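Local coordinates for putative transcriptional regulator (Streptomyces coelicolor A3, PDB 2RA5), which probably acts as a GntR-family DNA-binding transcriptional regulator, with a UTRA domain of the kind that senses small effector molecules, at residues 211-216 and 228-233; 135-140 and 147-152. One frame throughout, in Å; residues are numbered along the deposited sequence.

Contact 1: 211-216 and 228-233; sequences LTMERT and GTHTYR. With SRT (S,R meso-tartaric acid), chain B.
Leu211 with Tyr232, Met213 with His230 and Arg215 with Gly228 are the hydrogen-bonded pairs of an antiparallel hairpin, six N-H...O bonds in all, and the two strand segments run 162° apart. The side chains of Leu211, Met213, Arg215, His230 and Tyr232 share one face of the sheet; Thr212, Glu214, Thr229 and Thr231 occupy the other. The Tyr232 ring meets the facing strand with its edge. CG lies anti to the carbonyl carbon (chi1 -50°), which swings the ring back over the hairpin, bringing CD1 to 3.3 Å from Leu211 O and CE1 to 3.7 Å from Met213 CG. With an alanine here this edge is gone, and the side chain of Met213, a selenomethionine, would probably be left freer to turn. Met213 continues alongside His230, where its CE is 3.6 Å from ND1 and its selenium also lies at the imidazole edge. Farther round the same rim, His230 CE1 points at a face of the Arg215 guanidinium, 3.5 Å from NH1, with the two planes 79° apart. Gly228 leaves room for this imidazole, since a beta carbon there would run into NE2. Arg215 in turn presents its guanidinium edge to a carboxylate of the bound meso-tartaric acid: NH1 donates to O1 at 2.9 Å and, weakly, to O11. On the opposite face Glu214 CG lies beside Thr229 OG1, 3.7 Å away. Tyr232 also stacks on Tyr237 and meets Phe239 edge-to-face. Strand 184-193 flanks the hairpin beyond Thr212 and Glu214, strand 145-154 lies beyond Thr229 and Thr231, and helix 196-202 packs on Thr231.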
# COMPACT_ATOMS: atom_id res chain seq x y z
N LEU A 211 9.27 2.37 -2.81
CA LEU A 211 8.07 1.76 -2.27
C LEU A 211 8.46 0.36 -1.84
O LEU A 211 9.11 -0.37 -2.59
CB LEU A 211 6.96 1.73 -3.33
CG LEU A 211 5.50 1.44 -2.95
CD1 LEU A 211 5.02 2.33 -1.80
CD2 LEU A 211 4.62 1.63 -4.17
N THR A 212 8.10 -0.02 -0.63
CA THR A 212 8.44 -1.36 -0.18
C THR A 212 7.21 -2.17 0.17
O THR A 212 6.18 -1.63 0.60
CB THR A 212 9.36 -1.34 1.05
OG1 THR A 212 8.62 -0.88 2.19
CG2 THR A 212 10.60 -0.46 0.82
N MSE A 213 7.31 -3.47 -0.02
CA MSE A 213 6.30 -4.34 0.51
C MSE A 213 6.83 -5.72 0.95
O MSE A 213 7.78 -6.28 0.38
CB MSE A 213 5.15 -4.43 -0.48
CG MSE A 213 5.15 -5.62 -1.37
SE MSE A 213 3.66 -6.77 -0.91
CE MSE A 213 3.60 -7.83 -2.56
N GLU A 214 6.25 -6.23 2.02
CA GLU A 214 6.59 -7.55 2.53
C GLU A 214 5.33 -8.38 2.56
O GLU A 214 4.27 -7.89 2.95
CB GLU A 214 7.20 -7.46 3.93
CG GLU A 214 8.66 -7.07 3.98
CD GLU A 214 9.16 -6.90 5.41
OE1 GLU A 214 8.61 -7.56 6.31
OE2 GLU A 214 10.08 -6.09 5.63
N ARG A 215 5.44 -9.63 2.13
CA ARG A 215 4.27 -10.49 2.07
C ARG A 215 4.60 -11.91 2.52
O ARG A 215 5.65 -12.45 2.17
CB ARG A 215 3.74 -10.47 0.64
CG ARG A 215 2.67 -11.49 0.32
CD ARG A 215 2.47 -11.59 -1.18
NE ARG A 215 3.65 -12.08 -1.91
CZ ARG A 215 3.85 -11.91 -3.22
NH1 ARG A 215 4.95 -12.39 -3.81
NH2 ARG A 215 2.95 -11.26 -3.95
N THR A 216 3.71 -12.53 3.30
CA THR A 216 3.81 -13.97 3.52
C THR A 216 2.58 -14.66 2.99
O THR A 216 1.46 -14.30 3.35
CB THR A 216 3.95 -14.37 5.00
OG1 THR A 216 4.96 -13.59 5.64
CG2 THR A 216 4.31 -15.86 5.12
N GLY A 228 8.00 -12.86 0.63
CA GLY A 228 8.57 -11.95 -0.33
C GLY A 228 8.92 -10.63 0.30
O GLY A 228 8.23 -10.13 1.19
N THR A 229 10.02 -10.06 -0.16
CA THR A 229 10.45 -8.76 0.30
C THR A 229 10.81 -7.96 -0.95
O THR A 229 11.76 -8.28 -1.67
CB THR A 229 11.61 -8.89 1.36
OG1 THR A 229 11.77 -7.67 2.08
CG2 THR A 229 12.95 -9.34 0.72
N HIS A 230 10.01 -6.93 -1.23
CA HIS A 230 10.07 -6.25 -2.52
C HIS A 230 10.29 -4.76 -2.41
O HIS A 230 9.89 -4.13 -1.44
CB HIS A 230 8.78 -6.50 -3.28
CG HIS A 230 8.37 -7.93 -3.35
ND1 HIS A 230 7.09 -8.35 -3.08
CD2 HIS A 230 9.07 -9.05 -3.67
CE1 HIS A 230 7.01 -9.66 -3.22
NE2 HIS A 230 8.21 -10.10 -3.59
N THR A 231 10.91 -4.20 -3.45
CA THR A 231 11.09 -2.75 -3.63
C THR A 231 10.55 -2.30 -4.98
O THR A 231 10.65 -3.01 -5.99
CB THR A 231 12.57 -2.36 -3.58
OG1 THR A 231 13.34 -3.36 -4.27
CG2 THR A 231 13.05 -2.25 -2.15
N TYR A 232 9.97 -1.11 -5.00
CA TYR A 232 9.40 -0.57 -6.23
C TYR A 232 9.81 0.88 -6.42
O TYR A 232 9.75 1.67 -5.47
CB TYR A 232 7.88 -0.61 -6.17
CG TYR A 232 7.30 -1.95 -5.79
CD1 TYR A 232 7.16 -2.30 -4.45
CD2 TYR A 232 6.89 -2.86 -6.76
CE1 TYR A 232 6.64 -3.53 -4.10
CE2 TYR A 232 6.37 -4.08 -6.42
CZ TYR A 232 6.24 -4.42 -5.09
OH TYR A 232 5.71 -5.65 -4.74
N ARG A 233 10.21 1.22 -7.65
CA ARG A 233 10.46 2.61 -8.04
C ARG A 233 9.15 3.39 -8.05
O ARG A 233 8.29 3.14 -8.91
CB ARG A 233 11.09 2.68 -9.43
CG ARG A 233 12.36 1.85 -9.58
CD ARG A 233 12.99 2.11 -10.94
NE ARG A 233 13.36 3.51 -11.10
CZ ARG A 233 13.53 4.10 -12.27
NH1 ARG A 233 13.88 5.38 -12.31
NH2 ARG A 233 13.37 3.42 -13.40
O1 SRT B . 5.89 -12.66 -6.49
O11 SRT B . 4.95 -10.67 -6.78
C1 SRT B . 5.27 -11.82 -7.20
C2 SRT B . 4.93 -12.19 -8.64
O2 SRT B . 5.32 -13.55 -8.90
C3 SRT B . 3.45 -11.92 -8.97
O3 SRT B . 3.23 -11.77 -10.38
C4 SRT B . 2.58 -13.04 -8.50
O4 SRT B . 2.29 -14.00 -9.28
O41 SRT B . 2.18 -12.93 -7.32

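Contact 2: 135-140 and 147-152. With SRT (S,R meso-tartaric acid), chain B.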
# COMPACT_ATOMS: atom_id res chain seq x y z
N ARG A 135 16.21 -19.08 -2.14
CA ARG A 135 16.17 -17.64 -2.40
C ARG A 135 16.16 -17.29 -3.90
O ARG A 135 17.10 -17.58 -4.65
CB ARG A 135 17.32 -16.90 -1.70
CG ARG A 135 17.26 -15.37 -1.92
CD ARG A 135 18.23 -14.59 -1.07
NE ARG A 135 19.29 -14.00 -1.87
CZ ARG A 135 20.58 -14.30 -1.75
NH1 ARG A 135 21.48 -13.70 -2.52
NH2 ARG A 135 20.98 -15.19 -0.85
N ILE A 136 15.08 -16.65 -4.32
CA ILE A 136 14.95 -16.14 -5.68
C ILE A 136 14.99 -14.61 -5.70
O ILE A 136 14.43 -13.94 -4.83
CB ILE A 136 13.65 -16.65 -6.35
CG1 ILE A 136 13.67 -18.17 -6.45
CG2 ILE A 136 13.52 -16.06 -7.74
CD1 ILE A 136 12.36 -18.76 -6.88
N GLU A 137 15.68 -14.07 -6.70
CA GLU A 137 15.65 -12.64 -6.93
C GLU A 137 15.30 -12.32 -8.39
O GLU A 137 15.88 -12.88 -9.32
CB GLU A 137 16.98 -12.02 -6.51
CG GLU A 137 17.26 -12.19 -5.03
CD GLU A 137 18.48 -11.43 -4.57
OE1 GLU A 137 19.07 -11.83 -3.54
OE2 GLU A 137 18.87 -10.45 -5.23
N ARG A 138 14.30 -11.46 -8.59
CA ARG A 138 13.88 -11.04 -9.93
C ARG A 138 13.87 -9.52 -10.08
O ARG A 138 13.50 -8.79 -9.16
CB ARG A 138 12.48 -11.53 -10.30
CG ARG A 138 12.27 -13.02 -10.36
CD ARG A 138 11.21 -13.39 -9.33
NE ARG A 138 9.87 -13.56 -9.87
CZ ARG A 138 8.76 -13.51 -9.14
NH1 ARG A 138 7.57 -13.67 -9.71
NH2 ARG A 138 8.85 -13.27 -7.84
N LEU A 139 14.25 -9.06 -11.26
CA LEU A 139 14.00 -7.68 -11.66
C LEU A 139 12.80 -7.68 -12.63
O LEU A 139 12.75 -8.49 -13.56
CB LEU A 139 15.24 -7.08 -12.31
CG LEU A 139 15.27 -5.59 -12.67
CD1 LEU A 139 15.32 -4.72 -11.43
CD2 LEU A 139 16.46 -5.30 -13.56
N ARG A 140 11.82 -6.83 -12.36
CA ARG A 140 10.69 -6.65 -13.27
C ARG A 140 10.87 -5.36 -14.03
O ARG A 140 11.10 -4.30 -13.45
CB ARG A 140 9.38 -6.58 -12.50
CG ARG A 140 8.94 -7.90 -11.96
CD ARG A 140 8.00 -8.63 -12.90
NE ARG A 140 6.98 -9.31 -12.10
CZ ARG A 140 6.76 -10.62 -12.09
NH1 ARG A 140 7.46 -11.42 -12.88
NH2 ARG A 140 5.81 -11.12 -11.31
N MSE A 147 11.33 -1.64 -12.88
CA MSE A 147 10.15 -1.22 -12.13
C MSE A 147 10.20 -1.64 -10.66
O MSE A 147 9.85 -0.87 -9.75
CB MSE A 147 8.91 -1.83 -12.78
CG MSE A 147 7.65 -1.51 -12.04
SE MSE A 147 6.18 -2.44 -12.86
CE MSE A 147 6.16 -4.05 -11.73
N ALA A 148 10.65 -2.87 -10.44
CA ALA A 148 10.62 -3.47 -9.12
C ALA A 148 11.73 -4.50 -8.95
O ALA A 148 12.13 -5.16 -9.92
CB ALA A 148 9.27 -4.10 -8.86
N TYR A 149 12.20 -4.63 -7.72
CA TYR A 149 13.14 -5.68 -7.32
C TYR A 149 12.50 -6.69 -6.35
O TYR A 149 12.14 -6.34 -5.23
CB TYR A 149 14.41 -5.08 -6.70
CG TYR A 149 15.55 -6.04 -6.77
CD1 TYR A 149 16.04 -6.45 -8.00
CD2 TYR A 149 16.11 -6.58 -5.62
CE1 TYR A 149 17.07 -7.35 -8.09
CE2 TYR A 149 17.15 -7.48 -5.70
CZ TYR A 149 17.63 -7.87 -6.94
OH TYR A 149 18.66 -8.76 -7.06
N LEU A 150 12.35 -7.94 -6.79
CA LEU A 150 11.60 -8.95 -6.04
C LEU A 150 12.47 -10.06 -5.45
O LEU A 150 12.95 -10.91 -6.19
CB LEU A 150 10.55 -9.59 -6.95
CG LEU A 150 9.63 -8.71 -7.81
CD1 LEU A 150 8.57 -9.54 -8.50
CD2 LEU A 150 9.02 -7.58 -6.99
N CYS A 151 12.64 -10.07 -4.12
CA CYS A 151 13.30 -11.20 -3.44
C CYS A 151 12.27 -12.13 -2.80
O CYS A 151 11.47 -11.70 -1.98
CB CYS A 151 14.27 -10.72 -2.34
SG CYS A 151 15.40 -9.40 -2.81
N ASN A 152 12.31 -13.41 -3.15
CA ASN A 152 11.43 -14.39 -2.51
C ASN A 152 12.12 -15.59 -1.85
O ASN A 152 13.18 -16.04 -2.29
CB ASN A 152 10.31 -14.86 -3.46
CG ASN A 152 9.47 -13.71 -3.99
OD1 ASN A 152 8.41 -13.39 -3.46
ND2 ASN A 152 9.96 -13.05 -5.02
O1 SRT B . 5.89 -12.66 -6.49
O11 SRT B . 4.95 -10.67 -6.78
C1 SRT B . 5.27 -11.82 -7.20
C2 SRT B . 4.93 -12.19 -8.64
O2 SRT B . 5.32 -13.55 -8.90
C3 SRT B . 3.45 -11.92 -8.97
O3 SRT B . 3.23 -11.77 -10.38
C4 SRT B . 2.58 -13.04 -8.50
O4 SRT B . 2.29 -14.00 -9.28
O41 SRT B . 2.18 -12.93 -7.32
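Ile136 with Asn152 and Arg138 with Leu150 exchange paired backbone hydrogen bonds across this antiparallel hairpin. The regular pattern is broken at Arg140, which faces both Met147 and Ala148 in a classic beta bulge: its O accepts a bond from Met147 N at 2.7 Å and a weak one from Ala148 N at 3.4 Å. Among the side-chain polar contacts, Tyr149 OH donates to Glu137 OE2 across the strands, a bond modelled very short, with ring and carboxylate almost perpendicular (85°). The other carboxylate oxygen, OE1, uses its anti lone pair for a salt bridge with Arg135 NE at 2.7 Å, which helps to fix the rotation of the group. The opposite face of the hairpin lines the ligand pocket of the UTRA domain. Arg138 turns its guanidinium edge to the meso-tartaric acid, with NH1 at O2, where the modelled distance is doubtfully short, and NH2 bonding O1 weakly. Arg140, its chain bent at chi2 (-93°) and chi3, brings NH2 to 2.8 Å from O3. Leu150 packs against both arginines: its CD1 lies over one face of the Arg138 guanidinium, 3.8 Å from NH2, and equally 3.8 Å from Arg140 CG. In an apolar contact, Leu139 CD1 touches the edge of the Tyr149 ring at CD1, 3.9 Å away, and Leu139 also meets Leu202 of helix 196-202.

In the fold
The two contacts are successive hairpins of one six-stranded antiparallel sheet in the UTRA domain, contact 2 closing before contact 1 opens along the chain. Their centres lie about 9 Å apart, and strands 145-154 and 224-232 are neighbours that join them: Thr231 O and Tyr149 N are 2.8 Å apart and Thr229 N and Cys151 O likewise, both probable hydrogen bonds. The hairpins thus form the middle of the sheet, between strand 106-116 and strand 184-193. Arg138 and Arg140 of contact 2 and Arg215 of contact 1 converge on the same meso-tartaric acid, whose pocket is completed by Gly170, Leu171 and Tyr172, consistent with a site for an anionic effector.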